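Local structure of SxtG (Microseira wollei, 6U1R) at residues A[178-183]-A[239-244]; A[95-100]-A[105-110]; A[79-84]-A[360-365]. The protein is an amidinotransferase of the saxitoxin biosynthetic pathway that probably transfers an amidino group to an amine acceptor through a covalent enzyme intermediate. One frame throughout, in Å; residues are numbered along the deposited sequence. Where two conformers were deposited one is given.

Contact 1: residues A[178-183]-A[239-244]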
loop_
_atom_site.group_PDB
_atom_site.type_symbol
_atom_site.label_atom_id
_atom_site.label_comp_id
_atom_site.label_asym_id
_atom_site.label_seq_id
_atom_site.Cartn_x
_atom_site.Cartn_y
_atom_site.Cartn_z
ATOM N N THR A 178 5.648 -4.661 -1.885
ATOM C CA THR A 178 5.019 -3.404 -2.227
ATOM C C THR A 178 3.540 -3.514 -1.893
ATOM O O THR A 178 3.008 -4.612 -1.702
ATOM C CB THR A 178 5.218 -3.046 -3.715
ATOM O OG1 THR A 178 4.526 -3.973 -4.543
ATOM C CG2 THR A 178 6.661 -3.116 -4.118
ATOM N N ALA A 179 2.882 -2.365 -1.791
ATOM C CA ALA A 179 1.446 -2.322 -1.564
ATOM C C ALA A 179 0.800 -1.392 -2.581
ATOM O O ALA A 179 1.363 -0.350 -2.932
ATOM C CB ALA A 179 1.119 -1.839 -0.153
ATOM N N ALA A 180 -0.371 -1.770 -3.060
ATOM C CA ALA A 180 -1.203 -0.796 -3.738
ATOM C C ALA A 180 -1.663 0.217 -2.689
ATOM O O ALA A 180 -1.788 -0.130 -1.511
ATOM C CB ALA A 180 -2.412 -1.457 -4.383
ATOM N N PRO A 181 -1.911 1.466 -3.074
ATOM C CA PRO A 181 -2.422 2.432 -2.088
ATOM C C PRO A 181 -3.661 1.889 -1.384
ATOM O O PRO A 181 -4.557 1.309 -2.007
ATOM C CB PRO A 181 -2.720 3.680 -2.933
ATOM C CG PRO A 181 -1.757 3.547 -4.142
ATOM C CD PRO A 181 -1.730 2.075 -4.411
ATOM N N LYS A 182 -3.692 2.030 -0.057
ATOM C CA LYS A 182 -4.769 1.433 0.716
ATOM C C LYS A 182 -6.049 2.211 0.437
ATOM O O LYS A 182 -6.064 3.432 0.631
ATOM C CB LYS A 182 -4.451 1.447 2.224
ATOM C CG LYS A 182 -5.349 0.519 3.013
ATOM C CD LYS A 182 -4.713 0.106 4.322
ATOM C CE LYS A 182 -5.303 -1.181 4.820
ATOM N NZ LYS A 182 -4.916 -2.331 3.966
ATOM N N PRO A 183 -7.126 1.574 -0.019
ATOM C CA PRO A 183 -8.308 2.342 -0.435
ATOM C C PRO A 183 -9.039 2.935 0.758
ATOM O O PRO A 183 -8.959 2.446 1.886
ATOM C CB PRO A 183 -9.171 1.304 -1.169
ATOM C CG PRO A 183 -8.784 -0.017 -0.543
ATOM C CD PRO A 183 -7.291 0.131 -0.291
ATOM N N ILE A 239 -7.525 -2.956 -11.995
ATOM C CA ILE A 239 -6.814 -3.647 -13.070
ATOM C C ILE A 239 -5.800 -2.714 -13.707
ATOM O O ILE A 239 -4.655 -3.107 -13.980
ATOM C CB ILE A 239 -7.821 -4.174 -14.111
ATOM C CG1 ILE A 239 -8.676 -5.287 -13.529
ATOM C CG2 ILE A 239 -7.125 -4.654 -15.374
ATOM C CD1 ILE A 239 -9.894 -5.600 -14.343
ATOM N N GLU A 240 -6.219 -1.462 -13.967
ATOM C CA GLU A 240 -5.327 -0.460 -14.554
ATOM C C GLU A 240 -4.125 -0.204 -13.657
ATOM O O GLU A 240 -2.988 -0.039 -14.138
ATOM C CB GLU A 240 -6.089 0.854 -14.805
ATOM C CG GLU A 240 -5.295 1.894 -15.611
ATOM C CD GLU A 240 -5.951 3.276 -15.713
ATOM O OE1 GLU A 240 -6.980 3.543 -15.045
ATOM O OE2 GLU A 240 -5.415 4.112 -16.472
ATOM N N TRP A 241 -4.351 -0.181 -12.337
ATOM C CA TRP A 241 -3.252 -0.000 -11.400
ATOM C C TRP A 241 -2.255 -1.146 -11.519
ATOM O O TRP A 241 -1.034 -0.925 -11.578
ATOM C CB TRP A 241 -3.758 0.118 -9.949
ATOM C CG TRP A 241 -2.615 0.442 -9.047
ATOM C CD1 TRP A 241 -2.204 1.695 -8.662
ATOM C CD2 TRP A 241 -1.682 -0.487 -8.457
ATOM N NE1 TRP A 241 -1.068 1.599 -7.880
ATOM C CE2 TRP A 241 -0.730 0.273 -7.740
ATOM C CE3 TRP A 241 -1.563 -1.888 -8.469
ATOM C CZ2 TRP A 241 0.327 -0.324 -7.037
ATOM C CZ3 TRP A 241 -0.511 -2.475 -7.779
ATOM C CH2 TRP A 241 0.420 -1.691 -7.071
ATOM N N LEU A 242 -2.750 -2.385 -11.562
ATOM C CA LEU A 242 -1.823 -3.516 -11.626
ATOM C C LEU A 242 -1.093 -3.547 -12.959
ATOM O O LEU A 242 0.101 -3.868 -13.010
ATOM C CB LEU A 242 -2.558 -4.827 -11.394
ATOM C CG LEU A 242 -1.688 -6.091 -11.322
ATOM C CD1 LEU A 242 -0.727 -6.003 -10.140
ATOM C CD2 LEU A 242 -2.580 -7.318 -11.228
ATOM N N GLN A 243 -1.783 -3.219 -14.057
ATOM C CA GLN A 243 -1.090 -3.195 -15.343
ATOM C C GLN A 243 0.007 -2.139 -15.349
ATOM O O GLN A 243 1.102 -2.392 -15.864
ATOM C CB GLN A 243 -2.069 -2.965 -16.498
ATOM C CG GLN A 243 -1.399 -2.906 -17.905
ATOM C CD GLN A 243 -0.677 -4.200 -18.319
ATOM O OE1 GLN A 243 -1.242 -5.035 -19.053
ATOM N NE2 GLN A 243 0.589 -4.352 -17.883
ATOM N N ARG A 244 -0.239 -0.973 -14.752
ATOM C CA ARG A 244 0.817 0.035 -14.735
ATOM C C ARG A 244 1.975 -0.397 -13.848
ATOM O O ARG A 244 3.144 -0.203 -14.202
ATOM C CB ARG A 244 0.299 1.384 -14.263
ATOM C CG ARG A 244 1.469 2.404 -14.211
ATOM C CD ARG A 244 1.044 3.824 -14.338
ATOM N NE ARG A 244 0.133 4.027 -15.462
ATOM C CZ ARG A 244 -0.847 4.921 -15.466
ATOM N NH1 ARG A 244 -1.043 5.708 -14.412
ATOM N NH2 ARG A 244 -1.641 5.024 -16.532
#

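Contact 2: residues A[95-100]-A[105-110]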
loop_
_atom_site.group_PDB
_atom_site.type_symbol
_atom_site.label_atom_id
_atom_site.label_comp_id
_atom_site.label_asym_id
_atom_site.label_seq_id
_atom_site.Cartn_x
_atom_site.Cartn_y
_atom_site.Cartn_z
ATOM N N GLU A 95 -4.299 -32.553 7.145
ATOM C CA GLU A 95 -4.022 -33.613 6.177
ATOM C C GLU A 95 -3.504 -33.037 4.856
ATOM O O GLU A 95 -2.595 -33.603 4.241
ATOM C CB GLU A 95 -5.271 -34.461 5.946
ATOM C CG GLU A 95 -5.042 -35.620 4.970
ATOM C CD GLU A 95 -3.805 -36.464 5.313
ATOM O OE1 GLU A 95 -3.611 -36.802 6.506
ATOM O OE2 GLU A 95 -3.013 -36.767 4.389
ATOM N N PHE A 96 -4.090 -31.928 4.400
ATOM C CA PHE A 96 -3.595 -31.224 3.217
ATOM C C PHE A 96 -2.122 -30.848 3.382
ATOM O O PHE A 96 -1.299 -31.081 2.491
ATOM C CB PHE A 96 -4.488 -29.991 2.981
ATOM C CG PHE A 96 -4.017 -29.060 1.897
ATOM C CD1 PHE A 96 -3.626 -29.535 0.668
ATOM C CD2 PHE A 96 -4.049 -27.687 2.098
ATOM C CE1 PHE A 96 -3.225 -28.669 -0.338
ATOM C CE2 PHE A 96 -3.651 -26.801 1.092
ATOM C CZ PHE A 96 -3.241 -27.299 -0.140
ATOM N N ILE A 97 -1.760 -30.297 4.542
ATOM C CA ILE A 97 -0.369 -29.953 4.798
ATOM C C ILE A 97 0.510 -31.208 4.804
ATOM O O ILE A 97 1.620 -31.205 4.248
ATOM C CB ILE A 97 -0.265 -29.166 6.118
ATOM C CG1 ILE A 97 -0.870 -27.765 5.930
ATOM C CG2 ILE A 97 1.179 -29.086 6.589
ATOM C CD1 ILE A 97 -1.169 -27.021 7.227
ATOM N N HIS A 98 0.020 -32.304 5.403
ATOM C CA HIS A 98 0.787 -33.552 5.404
ATOM C C HIS A 98 1.085 -34.013 3.972
ATOM O O HIS A 98 2.200 -34.454 3.670
ATOM C CB HIS A 98 0.040 -34.651 6.163
ATOM C CG HIS A 98 0.248 -34.652 7.654
ATOM N ND1 HIS A 98 1.451 -34.349 8.254
ATOM C CD2 HIS A 98 -0.603 -34.961 8.663
ATOM C CE1 HIS A 98 1.328 -34.447 9.568
ATOM N NE2 HIS A 98 0.091 -34.817 9.842
ATOM N N ILE A 99 0.100 -33.919 3.078
ATOM C CA ILE A 99 0.326 -34.252 1.669
ATOM C C ILE A 99 1.402 -33.356 1.064
ATOM O O ILE A 99 2.331 -33.832 0.394
ATOM C CB ILE A 99 -0.991 -34.160 0.878
ATOM C CG1 ILE A 99 -1.969 -35.240 1.376
ATOM C CG2 ILE A 99 -0.714 -34.303 -0.620
ATOM C CD1 ILE A 99 -3.356 -35.220 0.724
ATOM N N LEU A 100 1.269 -32.040 1.240
ATOM C CA LEU A 100 2.261 -31.116 0.695
ATOM C C LEU A 100 3.671 -31.465 1.160
ATOM O O LEU A 100 4.621 -31.476 0.364
ATOM C CB LEU A 100 1.920 -29.680 1.097
ATOM C CG LEU A 100 0.680 -29.053 0.446
ATOM C CD1 LEU A 100 0.386 -27.698 1.104
ATOM C CD2 LEU A 100 0.865 -28.877 -1.042
ATOM N N VAL A 105 7.257 -30.276 -0.372
ATOM C CA VAL A 105 7.049 -28.831 -0.264
ATOM C C VAL A 105 7.272 -28.389 1.174
ATOM O O VAL A 105 6.773 -29.018 2.117
ATOM C CB VAL A 105 5.637 -28.432 -0.729
ATOM C CG1 VAL A 105 5.460 -26.904 -0.669
ATOM C CG2 VAL A 105 5.384 -28.970 -2.123
ATOM N N LYS A 106 7.964 -27.263 1.334
ATOM C CA LYS A 106 8.077 -26.604 2.634
ATOM C C LYS A 106 6.835 -25.758 2.890
ATOM O O LYS A 106 6.478 -24.924 2.056
ATOM C CB LYS A 106 9.322 -25.727 2.672
ATOM C CG LYS A 106 9.534 -24.972 3.986
ATOM C CD LYS A 106 10.860 -24.198 3.914
ATOM C CE LYS A 106 11.044 -23.217 5.054
ATOM N NZ LYS A 106 12.101 -22.215 4.716
ATOM N N VAL A 107 6.195 -25.952 4.040
ATOM C CA VAL A 107 4.925 -25.297 4.361
ATOM C C VAL A 107 5.147 -24.301 5.491
ATOM O O VAL A 107 5.711 -24.654 6.532
ATOM C CB VAL A 107 3.848 -26.328 4.737
ATOM C CG1 VAL A 107 2.565 -25.639 5.304
ATOM C CG2 VAL A 107 3.508 -27.150 3.517
ATOM N N ARG A 108 4.708 -23.061 5.284
ATOM C CA ARG A 108 4.694 -22.041 6.326
ATOM C C ARG A 108 3.252 -21.856 6.786
ATOM O O ARG A 108 2.403 -21.391 6.015
ATOM C CB ARG A 108 5.277 -20.719 5.820
ATOM C CG ARG A 108 6.566 -20.810 5.040
ATOM C CD ARG A 108 7.705 -21.484 5.812
ATOM N NE ARG A 108 8.162 -20.705 6.968
ATOM C CZ ARG A 108 9.040 -19.709 6.920
ATOM N NH1 ARG A 108 9.583 -19.324 5.775
ATOM N NH2 ARG A 108 9.364 -19.073 8.036
ATOM N N ARG A 109 2.976 -22.212 8.044
ATOM C CA ARG A 109 1.631 -22.126 8.605
ATOM C C ARG A 109 1.436 -20.744 9.206
ATOM O O ARG A 109 2.133 -20.379 10.156
ATOM C CB ARG A 109 1.403 -23.179 9.689
ATOM C CG ARG A 109 1.316 -24.602 9.221
ATOM C CD ARG A 109 1.332 -25.528 10.444
ATOM N NE ARG A 109 1.258 -26.954 10.117
ATOM C CZ ARG A 109 0.181 -27.718 10.278
ATOM N NH1 ARG A 109 -0.966 -27.218 10.741
ATOM N NH2 ARG A 109 0.249 -29.006 9.975
ATOM N N VAL A 110 0.494 -19.975 8.664
ATOM C CA VAL A 110 0.213 -18.672 9.246
ATOM C C VAL A 110 -0.469 -18.879 10.594
ATOM O O VAL A 110 -1.310 -19.778 10.760
ATOM C CB VAL A 110 -0.645 -17.808 8.305
ATOM C CG1 VAL A 110 -2.064 -18.282 8.293
ATOM C CG2 VAL A 110 -0.591 -16.357 8.730
#

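Contact 3: residues A[79-84]-A[360-365]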
loop_
_atom_site.group_PDB
_atom_site.type_symbol
_atom_site.label_atom_id
_atom_site.label_comp_id
_atom_site.label_asym_id
_atom_site.label_seq_id
_atom_site.Cartn_x
_atom_site.Cartn_y
_atom_site.Cartn_z
ATOM N N ILE A 79 -19.494 -11.820 14.224
ATOM C CA ILE A 79 -20.016 -13.142 14.552
ATOM C C ILE A 79 -18.926 -14.167 14.245
ATOM O O ILE A 79 -18.484 -14.267 13.096
ATOM C CB ILE A 79 -21.290 -13.474 13.758
ATOM C CG1 ILE A 79 -22.343 -12.365 13.896
ATOM C CG2 ILE A 79 -21.852 -14.840 14.205
ATOM C CD1 ILE A 79 -22.885 -12.207 15.308
ATOM N N PRO A 80 -18.497 -14.996 15.201
ATOM C CA PRO A 80 -17.483 -16.015 14.883
ATOM C C PRO A 80 -18.063 -17.171 14.074
ATOM O O PRO A 80 -19.258 -17.462 14.111
ATOM C CB PRO A 80 -17.018 -16.491 16.265
ATOM C CG PRO A 80 -18.254 -16.356 17.114
ATOM C CD PRO A 80 -18.909 -15.064 16.615
ATOM N N TYR A 81 -17.188 -17.846 13.330
ATOM C CA TYR A 81 -17.553 -19.159 12.820
ATOM C C TYR A 81 -17.862 -20.079 13.997
ATOM O O TYR A 81 -17.210 -19.977 15.048
ATOM C CB TYR A 81 -16.423 -19.776 11.989
ATOM C CG TYR A 81 -16.428 -19.396 10.526
ATOM C CD1 TYR A 81 -15.835 -18.223 10.101
ATOM C CD2 TYR A 81 -17.025 -20.223 9.566
ATOM C CE1 TYR A 81 -15.834 -17.864 8.764
ATOM C CE2 TYR A 81 -17.026 -19.877 8.227
ATOM C CZ TYR A 81 -16.420 -18.692 7.826
ATOM O OH TYR A 81 -16.403 -18.316 6.502
ATOM N N PRO A 82 -18.818 -20.995 13.862
ATOM C CA PRO A 82 -19.029 -21.990 14.916
ATOM C C PRO A 82 -17.747 -22.746 15.215
ATOM O O PRO A 82 -17.016 -23.144 14.292
ATOM C CB PRO A 82 -20.100 -22.910 14.319
ATOM C CG PRO A 82 -20.863 -22.026 13.413
ATOM C CD PRO A 82 -19.856 -21.084 12.817
ATOM N N PRO A 83 -17.426 -22.954 16.492
ATOM C CA PRO A 83 -16.159 -23.628 16.818
ATOM C C PRO A 83 -16.034 -25.000 16.189
ATOM O O PRO A 83 -14.929 -25.406 15.811
ATOM C CB PRO A 83 -16.198 -23.719 18.349
ATOM C CG PRO A 83 -17.098 -22.649 18.774
ATOM C CD PRO A 83 -18.119 -22.466 17.698
ATOM N N GLU A 84 -17.134 -25.736 16.070
ATOM C CA GLU A 84 -17.026 -27.073 15.504
ATOM C C GLU A 84 -16.643 -27.019 14.032
ATOM O O GLU A 84 -15.944 -27.912 13.543
ATOM C CB GLU A 84 -18.332 -27.849 15.721
ATOM C CG GLU A 84 -19.578 -27.270 15.034
ATOM C CD GLU A 84 -20.348 -26.224 15.874
ATOM O OE1 GLU A 84 -19.761 -25.518 16.748
ATOM O OE2 GLU A 84 -21.568 -26.109 15.632
ATOM N N TYR A 360 -14.595 -25.321 2.574
ATOM C CA TYR A 360 -15.400 -24.491 1.682
ATOM C C TYR A 360 -16.178 -23.385 2.397
ATOM O O TYR A 360 -16.340 -22.306 1.799
ATOM C CB TYR A 360 -16.377 -25.367 0.893
ATOM C CG TYR A 360 -15.768 -26.343 -0.105
ATOM C CD1 TYR A 360 -14.401 -26.398 -0.353
ATOM C CD2 TYR A 360 -16.587 -27.212 -0.805
ATOM C CE1 TYR A 360 -13.880 -27.303 -1.269
ATOM C CE2 TYR A 360 -16.081 -28.105 -1.712
ATOM C CZ TYR A 360 -14.729 -28.144 -1.946
ATOM O OH TYR A 360 -14.211 -29.030 -2.849
ATOM N N PRO A 361 -16.715 -23.582 3.609
ATOM C CA PRO A 361 -17.440 -22.475 4.269
ATOM C C PRO A 361 -16.547 -21.297 4.594
ATOM O O PRO A 361 -17.060 -20.204 4.875
ATOM C CB PRO A 361 -17.998 -23.110 5.551
ATOM C CG PRO A 361 -17.844 -24.572 5.402
ATOM C CD PRO A 361 -16.757 -24.818 4.407
ATOM N N PHE A 362 -15.231 -21.485 4.582
ATOM C CA PHE A 362 -14.280 -20.393 4.751
ATOM C C PHE A 362 -13.911 -19.744 3.424
ATOM O O PHE A 362 -12.965 -18.952 3.376
ATOM C CB PHE A 362 -13.036 -20.907 5.477
ATOM C CG PHE A 362 -13.347 -21.473 6.827
ATOM C CD1 PHE A 362 -13.753 -22.794 6.948
ATOM C CD2 PHE A 362 -13.282 -20.674 7.968
ATOM C CE1 PHE A 362 -14.079 -23.330 8.194
ATOM C CE2 PHE A 362 -13.601 -21.198 9.218
ATOM C CZ PHE A 362 -14.012 -22.516 9.334
ATOM N N LEU A 363 -14.642 -20.087 2.356
ATOM C CA LEU A 363 -14.640 -19.424 1.057
ATOM C C LEU A 363 -13.415 -19.755 0.212
ATOM O O LEU A 363 -12.990 -18.937 -0.620
ATOM C CB LEU A 363 -14.754 -17.906 1.229
ATOM C CG LEU A 363 -15.957 -17.441 2.070
ATOM C CD1 LEU A 363 -16.133 -15.930 1.971
ATOM C CD2 LEU A 363 -17.229 -18.162 1.665
ATOM N N GLY A 364 -12.848 -20.939 0.404
ATOM C CA GLY A 364 -11.760 -21.375 -0.455
ATOM C C GLY A 364 -11.595 -22.880 -0.501
ATOM O O GLY A 364 -12.141 -23.623 0.317
ATOM N N SER A 365 -10.804 -23.322 -1.483
ATOM C CA SER A 365 -10.263 -24.675 -1.478
ATOM C C SER A 365 -8.748 -24.556 -1.641
ATOM O O SER A 365 -8.171 -23.561 -1.195
ATOM C CB SER A 365 -10.919 -25.535 -2.567
ATOM O OG SER A 365 -10.542 -26.902 -2.445
#

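Contact 1: residues A[178-183]-A[239-244]
Ala180 sets its methyl group on one face of the Trp241 indole. Ala180 CB lies 3.8 Å from the centroid of the Trp241 six-membered ring and 7° off the ring normal, a CH-pi contact. The backbone joins in on the same residue, with Ala180 CA 3.7 Å from Trp241 CZ2. A residue as small as alanine lets the chain itself come this close to a broad ring. Next along the loop, Pro181 brings its CD obliquely to the pyrrole part, 3.6 Å from Trp241 NE1. Trp241 holds CG anti to its backbone N (chi1 -174°), which carries the indole off helix 236-245 and across to the loop leaving strand 176-179. One aromatic side chain thus joins the helix to the end of that strand, where Ala179 makes backbone hydrogen bonds to the second subunit. The place is a dimer interface: NE1 donates a hydrogen bond to Trp177 O of the second subunit, which satisfies the polar atom of a buried ring. On the looser side of the helix, Glu240 and Arg244, both partly exposed, take no part in the packing. Arg244 NH2 and Glu240 OE2 form a long ion pair of 3.9 Å in which no N-H points at the oxygen, while Arg244 NH1 bonds to Phe171 O and Ala175 O of the second subunit.

Contact 2: residues A[95-100]-A[105-110]
Ile97 and Leu100 of helix 83-102 both pack against Val107 of strand 106-109, one at each of its methyl branches. The pair of elements is the second half of a beta-alpha-beta crossover: strand 106-109 lies parallel to strand 37-42 in the sheet, and the helix that precedes it runs back over that sheet, its short segment at 150° to the strand. Val107 has CG1 anti to its backbone N (chi1 171°), which turns this methyl to Ile97 CG2 at 3.9 Å and leaves Val107 CG2 to meet Leu100 CB at 3.8 Å. A beta-branched valine suits the place, because its two methyls each meet a different helix residue.

Where the chain turns between the two elements, Val105 N donates to Leu100 O, 3.0 Å away, with an N-H...O angle of 159°. This bond ties the start of the strand to the last turns of the helix. At the more exposed end of the contact, Arg109 stretches out from CG to NE and lays its guanidinium over Ile97, whose CD1 sits above the centre of one face, 3.4 Å from Arg109 CZ. The flat cation lies over the isoleucine by its face, which leaves the N-H groups at its edge available for hydrogen bonds.

A second shell fixes these groups. Asn94, just ahead in the helix, accepts a hydrogen bond from Arg109 NH1 through its OD1 and so steadies the guanidinium. Val42 of the neighbouring strand touches both Leu100 and Val107, and Ile332 backs Leu100 and Phe96. Within the helix, Leu100 CD1 rests 3.8 Å above the plane of the Phe96 ring, offset toward its rim.

Contact 3: residues A[79-84]-A[360-365]
Tyr81 meets the turn at Pro361 and Phe362 mainly in two ways, through its hydroxyl and through the face of its ring. The polar link is a short hydrogen bond, Tyr81 OH to Pro361 O at 2.6 Å. The acceptor lies at the edge of the phenol and in its plane, and the C=O...O angle of 133° brings the hydroxyl to the carbonyl oxygen from the side. Tyrosine suits the place because its hydroxyl, at the end of a long flat ring, gives the buried Pro361 carbonyl a donor while the ring packs on Phe362.

The aromatic link is an offset stack. The ring centroids of Tyr81 and Phe362 are 4.2 Å apart with the planes at 20°, and the two side chains slide past each other in opposite directions. Phe362 CE2 comes over the centre of the Tyr81 ring, 3.6 Å from Tyr81 CG; Phe362 reaches it with CG beside its own backbone N (chi1 -59°). Apolar packing adds a looser touch, Pro361 CB at 4.3 Å from Tyr81 CE2, and Ile86 of helix 83-102 lies against both aromatic rings.

Backbone bonding shapes the receiving side. Leu363 N donates to Tyr360 O at 2.8 Å, closing a type I turn whose second position is taken by Pro361, a residue with phi already restricted to the value needed. Asn134 ND2 also bonds to Phe362 O. The turn belongs to the loop leading to Cys368, the predicted amidino-cysteine nucleophile, whose side chain is about 8 Å from that of Phe362, so the stack lies in the near surroundings of the probable active site of this amidinotransferase.

In the fold
Going from the N terminus, the chain first enters contact 3 at 79-84, where helix 83-102 begins. Near the other end of that helix, contact 2 closes a very short loop, joining 95-100 to strand 106-109. Later, contact 1 closes a longer one, from the end of strand 176-179 to helix 236-245 at the dimer interface. Contact 3 is completed at 360-365, so contacts 1 and 2 follow one another in series and both nest inside its loop. Contacts 2 and 3 share helix 83-102, their nearest atoms about 6 Å apart; contact 1 lies across the chain's centre from contact 3, about 29 Å between centres.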